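PDB 2W6K: COBE from Pseudomonas aeruginosa, which probably takes part in the biosynthetic pathway of cobalamin (vitamin B12). Local coordinates for residues 32-37 and 124-129; 47-52 and 104-109; 80-85 and 111-116. All blocks are in the same frame, centred on the assembly; numbering follows the deposited sequence. Where two conformers were deposited one is given.

Contact 1 of 3, residues 32-37 and 124-129; sequences ERTLGE and AKRSDD. With SO4 (sulfate ion), chain B.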
ATOM      1  N   GLU A  32      -8.566   7.677  -3.936  1.00 10.56           N
ATOM      2  CA  GLU A  32      -9.231   8.839  -3.310  1.00 11.93           C
ATOM      3  C   GLU A  32     -10.384   8.395  -2.424  1.00 12.26           C
ATOM      4  O   GLU A  32     -10.562   8.912  -1.297  1.00 12.62           O
ATOM      5  CB  GLU A  32      -9.751   9.767  -4.396  1.00 13.07           C
ATOM      6  CG  GLU A  32      -8.743  10.720  -4.899  1.00 18.82           C
ATOM      7  CD  GLU A  32      -9.399  11.804  -5.748  1.00 23.59           C
ATOM      8  OE1 GLU A  32      -9.246  13.001  -5.408  1.00 28.80           O
ATOM      9  OE2 GLU A  32     -10.090  11.450  -6.723  1.00 26.88           O
ATOM     10  N   ARG A  33     -11.171   7.443  -2.915  1.00 20.00           N
ATOM     11  CA  ARG A  33     -12.282   6.897  -2.145  1.00 20.00           C
ATOM     12  C   ARG A  33     -11.789   6.225  -0.867  1.00 20.00           C
ATOM     13  O   ARG A  33     -12.356   6.419   0.207  1.00 13.63           O
ATOM     14  CB  ARG A  33     -13.078   5.900  -2.989  1.00 20.00           C
ATOM     15  CG  ARG A  33     -14.539   6.275  -3.180  1.00 20.00           C
ATOM     16  CD  ARG A  33     -14.699   7.347  -4.245  1.00 20.00           C
ATOM     17  NE  ARG A  33     -14.387   8.679  -3.732  1.00 20.00           N
ATOM     18  CZ  ARG A  33     -13.909   9.672  -4.474  1.00 20.00           C
ATOM     19  NH1 ARG A  33     -13.655  10.851  -3.922  1.00 20.00           N
ATOM     20  NH2 ARG A  33     -13.687   9.487  -5.768  1.00 20.00           N
ATOM     21  N   THR A  34     -10.729   5.433  -0.994  1.00 12.43           N
ATOM     22  CA  THR A  34     -10.197   4.670   0.132  1.00 11.43           C
ATOM     23  C   THR A  34      -9.642   5.600   1.218  1.00 11.61           C
ATOM     24  O   THR A  34      -9.897   5.409   2.415  1.00 11.72           O
ATOM     25  CB  THR A  34      -9.116   3.683  -0.350  1.00 11.06           C
ATOM     26  OG1 THR A  34      -9.683   2.798  -1.333  1.00 13.20           O
ATOM     27  CG2 THR A  34      -8.642   2.851   0.824  1.00 13.46           C
ATOM     28  N   LEU A  35      -8.926   6.623   0.776  1.00 10.09           N
ATOM     29  CA  LEU A  35      -8.400   7.646   1.661  1.00 11.10           C
ATOM     30  C   LEU A  35      -9.537   8.379   2.372  1.00 10.87           C
ATOM     31  O   LEU A  35      -9.446   8.631   3.571  1.00 12.55           O
ATOM     32  CB  LEU A  35      -7.548   8.647   0.877  1.00 11.28           C
ATOM     33  CG  LEU A  35      -6.160   8.073   0.533  1.00 10.59           C
ATOM     34  CD1 LEU A  35      -5.543   8.907  -0.574  1.00 11.42           C
ATOM     35  CD2 LEU A  35      -5.201   7.987   1.695  1.00 12.87           C
ATOM     36  N   GLY A  36     -10.582   8.715   1.623  1.00 11.43           N
ATOM     37  CA  GLY A  36     -11.753   9.457   2.170  1.00 12.19           C
ATOM     38  C   GLY A  36     -12.412   8.695   3.299  1.00 13.29           C
ATOM     39  O   GLY A  36     -12.776   9.276   4.342  1.00 12.35           O
ATOM     40  N   GLU A  37     -12.568   7.387   3.107  1.00 12.92           N
ATOM     41  CA  GLU A  37     -13.206   6.553   4.139  1.00 14.67           C
ATOM     42  C   GLU A  37     -12.480   6.666   5.457  1.00 13.74           C
ATOM     43  O   GLU A  37     -13.101   6.620   6.534  1.00 13.44           O
ATOM     44  CB  GLU A  37     -13.252   5.107   3.683  1.00 15.13           C
ATOM     45  CG  GLU A  37     -14.223   4.883   2.567  1.00 18.12           C
ATOM     46  CD  GLU A  37     -14.528   3.413   2.387  1.00 25.74           C
ATOM     47  OE1 GLU A  37     -13.616   2.647   2.001  1.00 28.06           O
ATOM     48  OE2 GLU A  37     -15.696   3.033   2.626  1.00 28.60           O
ATOM     49  N   ALA A 124      -9.460  -3.071   6.473  1.00 14.96           N
ATOM     50  CA  ALA A 124      -9.463  -3.964   5.338  1.00 14.65           C
ATOM     51  C   ALA A 124      -9.361  -3.199   4.005  1.00 14.36           C
ATOM     52  O   ALA A 124      -9.852  -2.073   3.875  1.00 14.60           O
ATOM     53  CB  ALA A 124     -10.745  -4.796   5.356  1.00 16.23           C
ATOM     54  N   LYS A 125      -8.748  -3.828   3.011  1.00 12.76           N
ATOM     55  CA  LYS A 125      -8.597  -3.195   1.691  1.00 12.22           C
ATOM     56  C   LYS A 125      -9.959  -2.873   1.107  1.00 12.91           C
ATOM     57  O   LYS A 125     -10.955  -3.566   1.402  1.00 13.52           O
ATOM     58  CB  LYS A 125      -7.865  -4.136   0.759  1.00 11.29           C
ATOM     59  CG  LYS A 125      -8.737  -5.280   0.297  1.00 12.25           C
ATOM     60  CD  LYS A 125      -7.928  -6.381  -0.329  1.00 15.40           C
ATOM     61  CE  LYS A 125      -8.861  -7.429  -0.862  1.00 15.30           C
ATOM     62  NZ  LYS A 125      -8.163  -8.710  -1.104  1.00 17.25           N
ATOM     63  N   ARG A 126     -10.004  -1.820   0.294  1.00 12.67           N
ATOM     64  CA  ARG A 126     -11.195  -1.489  -0.505  1.00 14.27           C
ATOM     65  C   ARG A 126     -10.989  -2.037  -1.921  1.00 14.53           C
ATOM     66  O   ARG A 126      -9.905  -1.902  -2.524  1.00 12.75           O
ATOM     67  CB  ARG A 126     -11.445   0.014  -0.489  1.00 13.99           C
ATOM     68  CG  ARG A 126     -12.680   0.468  -1.294  1.00 16.34           C
ATOM     69  CD  ARG A 126     -12.939   1.970  -1.120  1.00 18.26           C
ATOM     70  NE  ARG A 126     -14.171   2.383  -1.796  0.80 24.12           N
ATOM     71  CZ  ARG A 126     -15.400   2.282  -1.289  0.80 27.58           C
ATOM     72  NH1 ARG A 126     -15.605   1.766  -0.082  0.80 27.63           N
ATOM     73  NH2 ARG A 126     -16.444   2.696  -2.012  0.80 27.86           N
ATOM     74  N   SER A 127     -12.025  -2.670  -2.458  1.00 15.30           N
ATOM     75  CA  SER A 127     -11.898  -3.402  -3.711  1.00 17.17           C
ATOM     76  C   SER A 127     -13.003  -3.035  -4.701  1.00 18.56           C
ATOM     77  O   SER A 127     -14.144  -2.758  -4.293  1.00 18.37           O
ATOM     78  CB  SER A 127     -12.002  -4.902  -3.421  1.00 17.43           C
ATOM     79  OG  SER A 127     -10.964  -5.310  -2.543  1.00 19.95           O
ATOM     80  N   ASP A 128     -12.639  -2.968  -5.980  1.00 19.39           N
ATOM     81  CA  ASP A 128     -13.631  -3.132  -7.056  1.00 20.65           C
ATOM     82  C   ASP A 128     -13.223  -4.313  -7.913  1.00 21.70           C
ATOM     83  O   ASP A 128     -12.415  -5.145  -7.503  1.00 23.06           O
ATOM     84  CB  ASP A 128     -13.908  -1.829  -7.817  1.00 21.60           C
ATOM     85  CG  ASP A 128     -12.672  -1.243  -8.488  1.00 19.00           C
ATOM     86  OD1 ASP A 128     -11.819  -2.018  -8.912  1.00 17.12           O
ATOM     87  OD2 ASP A 128     -12.587   0.002  -8.592  1.00 21.94           O
ATOM     88  N   ASP A 129     -13.771  -4.431  -9.115  1.00 22.64           N
ATOM     89  CA  ASP A 129     -13.482  -5.622  -9.895  1.00 23.30           C
ATOM     90  C   ASP A 129     -12.119  -5.562 -10.646  1.00 22.20           C
ATOM     91  O   ASP A 129     -11.561  -6.592 -11.082  1.00 24.18           O
ATOM     92  CB  ASP A 129     -14.724  -5.907 -10.739  0.60 23.86           C
ATOM     93  CG  ASP A 129     -16.010  -5.766  -9.901  0.60 25.32           C
ATOM     94  OD1 ASP A 129     -16.348  -6.707  -9.150  0.60 24.75           O
ATOM     95  OD2 ASP A 129     -16.658  -4.689  -9.933  0.60 30.26           O
TER
HETATM   96  S   SO4 B1140      -5.117  -7.823  -3.678  1.00 13.59           S
HETATM   97  O1  SO4 B1140      -6.255  -7.892  -4.651  1.00 19.44           O
HETATM   98  O2  SO4 B1140      -4.134  -8.842  -4.015  1.00 16.13           O
HETATM   99  O3  SO4 B1140      -5.655  -8.082  -2.358  1.00 17.46           O
HETATM  100  O4  SO4 B1140      -4.532  -6.516  -3.761  1.00 18.00           O
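E37 and R126 form the charged part of this contact: OE2 of E37 makes a salt bridge with NH1 of R126 at 3.0 Å, and E37 OE1 lies equally far from that NH1. The two side chains cross at about a right angle, with carboxylate and guanidinium planes 76° apart. The stem of R126 packs by van der Waals contact. Its CG stands anti to the backbone N (chi1 -180°) and the chain runs straight to NE, past T34, whose OG1 lies 3.4 Å from both CB and CD of R126. That hydroxyl is hydrogen-bonded within its own helix to L30 O. R33 lies beside R126, CB 3.9 Å from R126 NE, yet its end turns off, which leaves R33 NE 6.6 Å from R126 NH2. On the other side of the strand, K125 NZ gives a hydrogen bond to O3 of the sulfate (2.9 Å), probably from the crystallisation liquor and also bound by S101 OG and the amides of V102 and A103, at the start of helix 102-115. The pairing of helix 24-37 with edge strand 119-127, which hydrogen-bonds through R126 to I133, is helix-on-sheet packing of an alpha/beta fold.

Contact 2 of 3, residues 47-52 and 104-109; sequences ALASID and EAAALA
Two peptide groups face each other here with nearly parallel planes, A49-S50 on the strand and A106-A107 on the helix, and two alanine methyls fill the layer between them. CB of A106 lies over the strand peptide, 3.8 Å from A49 C. CB of A49 lies over the face of the helix peptide, 3.3 Å from A106 O. The methyls themselves meet at 3.7 Å (A49 CB to A106 CB), and A106 CB also touches the backbone of S50, 3.8 Å from its CA. Such small side chains let strand 47-51 and helix 102-115 come close: the axes of their segments approach to 6.8 Å at an angle of 129°, and CA of S50 is 5.3 Å from CA of A106. The contact is buried near the centre of the chain. S50 points its side chain to the other face of the sheet, where OG is hydrogen-bonded to I16 O on the neighbouring strand 12-18. Around the alanine pair, L110, L74 and I13 also touch the A49 methyl. The backbone of A49 has its hydrogen-bond partners within the sheet, in A14 and I16. Since methyl and peptide surfaces do the touching, the interface between strand and helix rests on van der Waals packing.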
ATOM      1  N   ALA A  47       3.823   7.329  -0.108  1.00 11.09           N
ATOM      2  CA  ALA A  47       4.314   6.467  -1.192  1.00 10.47           C
ATOM      3  C   ALA A  47       3.254   5.459  -1.575  1.00  9.40           C
ATOM      4  O   ALA A  47       2.328   5.215  -0.799  1.00 11.18           O
ATOM      5  CB  ALA A  47       5.537   5.726  -0.737  1.00 10.81           C
ATOM      6  N   LEU A  48       3.443   4.837  -2.739  1.00  8.30           N
ATOM      7  CA  LEU A  48       2.574   3.747  -3.153  1.00  7.36           C
ATOM      8  C   LEU A  48       3.423   2.477  -3.121  1.00  7.65           C
ATOM      9  O   LEU A  48       4.655   2.543  -3.264  1.00  7.18           O
ATOM     10  CB  LEU A  48       2.084   3.935  -4.582  1.00  8.73           C
ATOM     11  CG  LEU A  48       1.398   5.257  -4.953  1.00  8.62           C
ATOM     12  CD1 LEU A  48       1.222   5.246  -6.414  1.00 12.12           C
ATOM     13  CD2 LEU A  48       0.046   5.338  -4.216  1.00 11.23           C
ATOM     14  N   ALA A  49       2.782   1.330  -2.903  1.00  7.47           N
ATOM     15  CA  ALA A  49       3.518   0.059  -2.861  1.00  7.29           C
ATOM     16  C   ALA A  49       2.767  -0.997  -3.630  1.00  8.02           C
ATOM     17  O   ALA A  49       1.552  -1.013  -3.605  1.00  8.31           O
ATOM     18  CB  ALA A  49       3.711  -0.418  -1.422  1.00  8.98           C
ATOM     19  N   SER A  50       3.508  -1.879  -4.304  1.00  8.26           N
ATOM     20  CA  SER A  50       2.884  -3.038  -4.940  1.00  7.05           C
ATOM     21  C   SER A  50       3.893  -4.160  -5.025  1.00  7.59           C
ATOM     22  O   SER A  50       4.948  -4.105  -4.434  1.00  8.52           O
ATOM     23  CB  SER A  50       2.304  -2.691  -6.333  1.00  7.10           C
ATOM     24  OG  SER A  50       1.452  -3.726  -6.806  1.00  9.70           O
ATOM     25  N   ILE A  51       3.498  -5.221  -5.696  1.00  8.13           N
ATOM     26  CA  ILE A  51       4.395  -6.372  -5.841  1.00  9.67           C
ATOM     27  C   ILE A  51       5.244  -6.268  -7.103  1.00 10.59           C
ATOM     28  O   ILE A  51       4.800  -5.783  -8.143  1.00 11.32           O
ATOM     29  CB  ILE A  51       3.592  -7.692  -5.804  1.00  8.75           C
ATOM     30  CG1 ILE A  51       4.534  -8.890  -5.614  1.00 10.25           C
ATOM     31  CG2 ILE A  51       2.746  -7.852  -7.022  1.00  9.64           C
ATOM     32  CD1 ILE A  51       3.767 -10.170  -5.171  1.00 10.52           C
ATOM     33  N   ASP A  52       6.481  -6.752  -7.008  1.00 12.90           N
ATOM     34  CA  ASP A  52       7.365  -6.743  -8.130  1.00 15.41           C
ATOM     35  C   ASP A  52       7.107  -8.021  -8.877  1.00 17.72           C
ATOM     36  O   ASP A  52       6.662  -9.024  -8.294  1.00 17.38           O
ATOM     37  CB  ASP A  52       8.839  -6.665  -7.701  1.00 16.65           C
ATOM     38  CG  ASP A  52       9.709  -6.047  -8.772  1.00 18.87           C
ATOM     39  OD1 ASP A  52       9.183  -5.675  -9.853  1.00 20.00           O
ATOM     40  OD2 ASP A  52      10.913  -5.917  -8.540  1.00 21.20           O
ATOM     41  N   GLU A 104      -2.698  -5.257   0.809  1.00  7.74           N
ATOM     42  CA  GLU A 104      -2.487  -5.228   2.255  1.00  8.23           C
ATOM     43  C   GLU A 104      -1.015  -5.515   2.619  1.00  8.65           C
ATOM     44  O   GLU A 104      -0.406  -4.786   3.402  1.00  8.06           O
ATOM     45  CB  GLU A 104      -3.436  -6.205   2.940  1.00  8.86           C
ATOM     46  CG  GLU A 104      -4.857  -5.744   2.808  1.00  9.99           C
ATOM     47  CD  GLU A 104      -5.888  -6.624   3.498  1.00 11.21           C
ATOM     48  OE1 GLU A 104      -5.531  -7.716   3.957  1.00 13.56           O
ATOM     49  OE2 GLU A 104      -7.074  -6.192   3.532  1.00 11.38           O
ATOM     50  N   ALA A 105      -0.449  -6.544   2.008  1.00  8.49           N
ATOM     51  CA  ALA A 105       0.952  -6.915   2.303  1.00  8.36           C
ATOM     52  C   ALA A 105       1.927  -5.864   1.855  1.00  7.77           C
ATOM     53  O   ALA A 105       2.870  -5.585   2.584  1.00  8.76           O
ATOM     54  CB  ALA A 105       1.312  -8.270   1.696  1.00  8.48           C
ATOM     55  N   ALA A 106       1.693  -5.248   0.688  1.00 10.15           N
ATOM     56  CA  ALA A 106       2.650  -4.242   0.168  1.00  8.22           C
ATOM     57  C   ALA A 106       2.608  -2.969   1.023  1.00  8.80           C
ATOM     58  O   ALA A 106       3.651  -2.351   1.304  1.00  9.29           O
ATOM     59  CB  ALA A 106       2.413  -3.932  -1.304  1.00  9.51           C
ATOM     60  N   ALA A 107       1.413  -2.614   1.475  1.00  8.51           N
ATOM     61  CA  ALA A 107       1.251  -1.449   2.345  1.00  8.44           C
ATOM     62  C   ALA A 107       2.041  -1.628   3.650  1.00  8.54           C
ATOM     63  O   ALA A 107       2.832  -0.753   4.023  1.00  9.94           O
ATOM     64  CB  ALA A 107      -0.241  -1.158   2.609  1.00  9.15           C
ATOM     65  N   LEU A 108       1.837  -2.760   4.329  1.00  9.09           N
ATOM     66  CA  LEU A 108       2.524  -3.037   5.570  1.00 10.17           C
ATOM     67  C   LEU A 108       4.037  -3.079   5.345  1.00 10.37           C
ATOM     68  O   LEU A 108       4.795  -2.454   6.103  1.00 11.50           O
ATOM     69  CB  LEU A 108       2.033  -4.365   6.138  1.00 11.36           C
ATOM     70  CG  LEU A 108       0.649  -4.329   6.782  1.00 11.53           C
ATOM     71  CD1 LEU A 108       0.212  -5.761   7.051  1.00 13.45           C
ATOM     72  CD2 LEU A 108       0.707  -3.492   8.074  1.00 12.55           C
ATOM     73  N   ALA A 109       4.465  -3.833   4.330  1.00 10.34           N
ATOM     74  CA  ALA A 109       5.900  -4.043   4.033  1.00 10.80           C
ATOM     75  C   ALA A 109       6.650  -2.754   3.803  1.00 11.35           C
ATOM     76  O   ALA A 109       7.697  -2.526   4.429  1.00 12.19           O
ATOM     77  CB  ALA A 109       6.085  -5.011   2.856  1.00 10.06           C
TER

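Contact 3 of 3, residues 80-85 and 111-116; sequences HDYEPR and AERLGG
The hydroxyl of Y82 acts as both donor and acceptor: it gives its proton to E112 OE1 at 2.7 Å and accepts from R113 NH2 at 3.0 Å. Both partners sit at the edge of the tyrosine ring, near its plane, but their own planes are turned away from it. The carboxylate is inclined 68° to the ring and is met from above its plane rather than within it. The hydroxyl lies close to the guanidinium plane of R113, and the bond is moderately bent, 146° at the hydrogen. Y82 reaches the helix because CG stands anti to its carbonyl carbon (chi1 -66°), which sends the ring past the incoming side chain of E112; one face of the ring packs on L108 and A109.

The other carboxylate oxygen serves R85. In one of the two deposited conformers of this arginine, NH2 donates to E112 OE2 at 2.8 Å and NH1 to the same atom at 3.1 Å, an end-on salt bridge with two nitrogens on a single oxygen. OE2 lies in the guanidinium plane, but both nitrogens meet it on its syn side tilted out of the carboxylate plane, from the same face. The amide of A119 adds a further hydrogen bond to OE2, and R113 NH2 has a second acceptor in A109 O. Further out, a water donates to D81 OD2 at 2.6 Å and accepts from R113 NH1, bridging two charges that do not touch directly.

The network ties the H80-E83 turn and the 83-85 3-10 segment to the end of helix 102-115. Y82 and the A119 amide give E112 a donor on each oxygen; in the R85 conformer described, the added cationic grip probably helps keep the acid ionised.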
ATOM      1  N   HIS A  80       5.336 -12.027   1.617  1.00 15.94           N
ATOM      2  CA  HIS A  80       4.986 -13.250   2.344  1.00 17.80           C
ATOM      3  C   HIS A  80       5.179 -13.149   3.862  1.00 17.95           C
ATOM      4  O   HIS A  80       4.413 -13.762   4.630  1.00 18.79           O
ATOM      5  CB  HIS A  80       5.774 -14.433   1.798  1.00 17.81           C
ATOM      6  CG  HIS A  80       5.544 -15.693   2.566  1.00 20.40           C
ATOM      7  ND1 HIS A  80       4.374 -16.407   2.474  1.00 25.34           N
ATOM      8  CD2 HIS A  80       6.318 -16.347   3.463  1.00 24.34           C
ATOM      9  CE1 HIS A  80       4.433 -17.455   3.277  1.00 24.63           C
ATOM     10  NE2 HIS A  80       5.602 -17.442   3.891  1.00 26.42           N
ATOM     11  N   ASP A  81       6.194 -12.394   4.294  1.00 17.55           N
ATOM     12  CA  ASP A  81       6.438 -12.148   5.718  1.00 17.56           C
ATOM     13  C   ASP A  81       5.202 -11.613   6.466  1.00 17.07           C
ATOM     14  O   ASP A  81       5.127 -11.728   7.690  1.00 17.41           O
ATOM     15  CB  ASP A  81       7.591 -11.168   5.909  1.00 18.05           C
ATOM     16  CG  ASP A  81       8.970 -11.798   5.684  1.00 21.69           C
ATOM     17  OD1 ASP A  81       9.089 -13.044   5.662  1.00 23.95           O
ATOM     18  OD2 ASP A  81       9.944 -11.021   5.564  1.00 24.44           O
ATOM     19  N   TYR A  82       4.244 -11.046   5.727  1.00 16.04           N
ATOM     20  CA  TYR A  82       3.088 -10.340   6.319  1.00 15.98           C
ATOM     21  C   TYR A  82       1.776 -11.137   6.244  1.00 16.30           C
ATOM     22  O   TYR A  82       0.732 -10.688   6.726  1.00 15.81           O
ATOM     23  CB  TYR A  82       2.948  -8.940   5.679  1.00 15.80           C
ATOM     24  CG  TYR A  82       4.123  -8.045   6.018  1.00 15.45           C
ATOM     25  CD1 TYR A  82       4.099  -7.250   7.169  1.00 14.44           C
ATOM     26  CD2 TYR A  82       5.278  -8.041   5.233  1.00 14.08           C
ATOM     27  CE1 TYR A  82       5.170  -6.460   7.514  1.00 16.67           C
ATOM     28  CE2 TYR A  82       6.372  -7.260   5.580  1.00 16.18           C
ATOM     29  CZ  TYR A  82       6.302  -6.461   6.715  1.00 16.55           C
ATOM     30  OH  TYR A  82       7.355  -5.656   7.091  1.00 18.48           O
ATOM     31  N   GLU A  83       1.849 -12.339   5.674  1.00 17.03           N
ATOM     32  CA  GLU A  83       0.725 -13.268   5.615  1.00 19.20           C
ATOM     33  C   GLU A  83      -0.112 -13.359   6.895  1.00 19.75           C
ATOM     34  O   GLU A  83      -1.349 -13.296   6.830  1.00 19.66           O
ATOM     35  CB  GLU A  83       1.224 -14.671   5.256  1.00 20.09           C
ATOM     36  CG  GLU A  83       1.329 -14.956   3.785  1.00 23.81           C
ATOM     37  CD  GLU A  83       0.028 -14.685   3.046  0.80 24.92           C
ATOM     38  OE1 GLU A  83       0.088 -13.957   2.051  0.80 22.33           O
ATOM     39  OE2 GLU A  83      -1.033 -15.195   3.469  0.80 29.25           O
ATOM     40  N   PRO A  84       0.546 -13.572   8.060  1.00 20.51           N
ATOM     41  CA  PRO A  84      -0.191 -13.740   9.316  1.00 20.85           C
ATOM     42  C   PRO A  84      -0.969 -12.507   9.755  1.00 20.55           C
ATOM     43  O   PRO A  84      -1.804 -12.601  10.662  1.00 22.21           O
ATOM     44  CB  PRO A  84       0.923 -14.003  10.348  1.00 20.93           C
ATOM     45  CG  PRO A  84       2.085 -14.467   9.566  1.00 21.52           C
ATOM     46  CD  PRO A  84       2.004 -13.751   8.257  1.00 21.28           C
ATOM     47  N   ARG A  85      -0.688 -11.369   9.120  1.00 19.45           N
ATOM     48  CA  ARG A  85      -1.266 -10.101   9.538  0.50 19.34           C
ATOM     49  C   ARG A  85      -2.318  -9.580   8.576  1.00 18.59           C
ATOM     50  O   ARG A  85      -2.954  -8.589   8.856  1.00 19.41           O
ATOM     51  CB  ARG A  85      -0.174  -9.055   9.730  0.50 18.88           C
ATOM     52  CG  ARG A  85       0.792  -9.380  10.855  0.50 20.04           C
ATOM     53  CD  ARG A  85       2.050  -8.562  10.729  0.50 20.17           C
ATOM     54  NE  ARG A  85       1.811  -7.160  11.079  0.50 20.07           N
ATOM     55  CZ  ARG A  85       2.732  -6.200  11.043  0.50 19.37           C
ATOM     56  NH1 ARG A  85       2.404  -4.961  11.380  0.50 19.23           N
ATOM     57  NH2 ARG A  85       3.973  -6.471  10.674  0.50 19.90           N
ATOM     58  N   ALA A 111       5.645   0.341   4.605  1.00 10.59           N
ATOM     59  CA  ALA A 111       5.574   1.243   5.767  1.00 10.97           C
ATOM     60  C   ALA A 111       6.661   0.885   6.776  1.00 11.95           C
ATOM     61  O   ALA A 111       7.341   1.770   7.305  1.00 13.01           O
ATOM     62  CB  ALA A 111       4.201   1.181   6.425  1.00 10.72           C
ATOM     63  N   GLU A 112       6.845  -0.407   7.003  1.00 12.41           N
ATOM     64  CA  GLU A 112       7.830  -0.870   8.014  1.00 14.44           C
ATOM     65  C   GLU A 112       9.257  -0.641   7.561  1.00 15.17           C
ATOM     66  O   GLU A 112      10.122  -0.351   8.395  1.00 15.16           O
ATOM     67  CB  GLU A 112       7.593  -2.335   8.401  1.00 14.63           C
ATOM     68  CG  GLU A 112       6.251  -2.526   9.087  1.00 17.02           C
ATOM     69  CD  GLU A 112       6.115  -3.838   9.841  1.00 19.88           C
ATOM     70  OE1 GLU A 112       6.885  -4.770   9.547  1.00 21.43           O
ATOM     71  OE2 GLU A 112       5.202  -3.914  10.698  1.00 22.35           O
ATOM     72  N   ARG A 113       9.512  -0.779   6.254  1.00 15.45           N
ATOM     73  CA  ARG A 113      10.838  -0.517   5.682  1.00 16.27           C
ATOM     74  C   ARG A 113      11.268   0.928   5.672  1.00 16.61           C
ATOM     75  O   ARG A 113      12.439   1.219   5.977  1.00 17.13           O
ATOM     76  CB  ARG A 113      10.966  -1.109   4.272  1.00 17.70           C
ATOM     77  CG  ARG A 113      11.206  -2.554   4.381  1.00 20.04           C
ATOM     78  CD  ARG A 113      10.864  -3.383   3.186  1.00 23.24           C
ATOM     79  NE  ARG A 113      11.190  -4.743   3.576  1.00 25.05           N
ATOM     80  CZ  ARG A 113      10.462  -5.487   4.405  1.00 26.95           C
ATOM     81  NH1 ARG A 113      10.884  -6.698   4.724  1.00 27.74           N
ATOM     82  NH2 ARG A 113       9.315  -5.030   4.916  1.00 27.32           N
ATOM     83  N   LEU A 114      10.355   1.827   5.298  1.00 14.69           N
ATOM     84  CA  LEU A 114      10.623   3.255   5.362  1.00 14.16           C
ATOM     85  C   LEU A 114      10.649   3.749   6.797  1.00 15.16           C
ATOM     86  O   LEU A 114      11.445   4.647   7.121  1.00 14.65           O
ATOM     87  CB  LEU A 114       9.598   4.066   4.544  1.00 13.28           C
ATOM     88  CG  LEU A 114       9.592   3.805   3.040  1.00 13.19           C
ATOM     89  CD1 LEU A 114       8.363   4.480   2.369  1.00 14.53           C
ATOM     90  CD2 LEU A 114      10.920   4.204   2.358  1.00 13.54           C
ATOM     91  N   GLY A 115       9.786   3.187   7.647  1.00 15.17           N
ATOM     92  CA  GLY A 115       9.581   3.698   9.016  1.00 17.19           C
ATOM     93  C   GLY A 115      10.435   3.091  10.102  1.00 18.76           C
ATOM     94  O   GLY A 115      10.716   3.757  11.108  1.00 19.42           O
ATOM     95  N   GLY A 116      10.860   1.847   9.902  1.00 18.98           N
ATOM     96  CA  GLY A 116      11.785   1.178  10.821  1.00 20.74           C
ATOM     97  C   GLY A 116      11.138   0.716  12.107  1.00 21.42           C
ATOM     98  O   GLY A 116      11.812   0.574  13.150  1.00 21.92           O
TER
HETATM   99  O   HOH W   1       9.575  -8.751   6.728  1.00 35.53           O

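Contacts 2 and 3 share helix 102-115 and their centres lie 9 Å apart. The ring of Y82 joins them, with CE2 of Y82 3.5 Å from CB of A109, so segment 80-85 covers the helix just beside the alanine packing on strand 47-51. Contact 1 is farther off, its centre about 15 Å from that of contact 2 and 20 Å from that of contact 3. It meets contact 2 through K125 N and E104 OE2, 2.9 Å apart and probably hydrogen-bonded, while the side chain of the same K125 reaches the sulfate at the N-terminal end of helix 102-115. Contacts 1 and 3 do not touch and lie on opposite sides of the chain's centre.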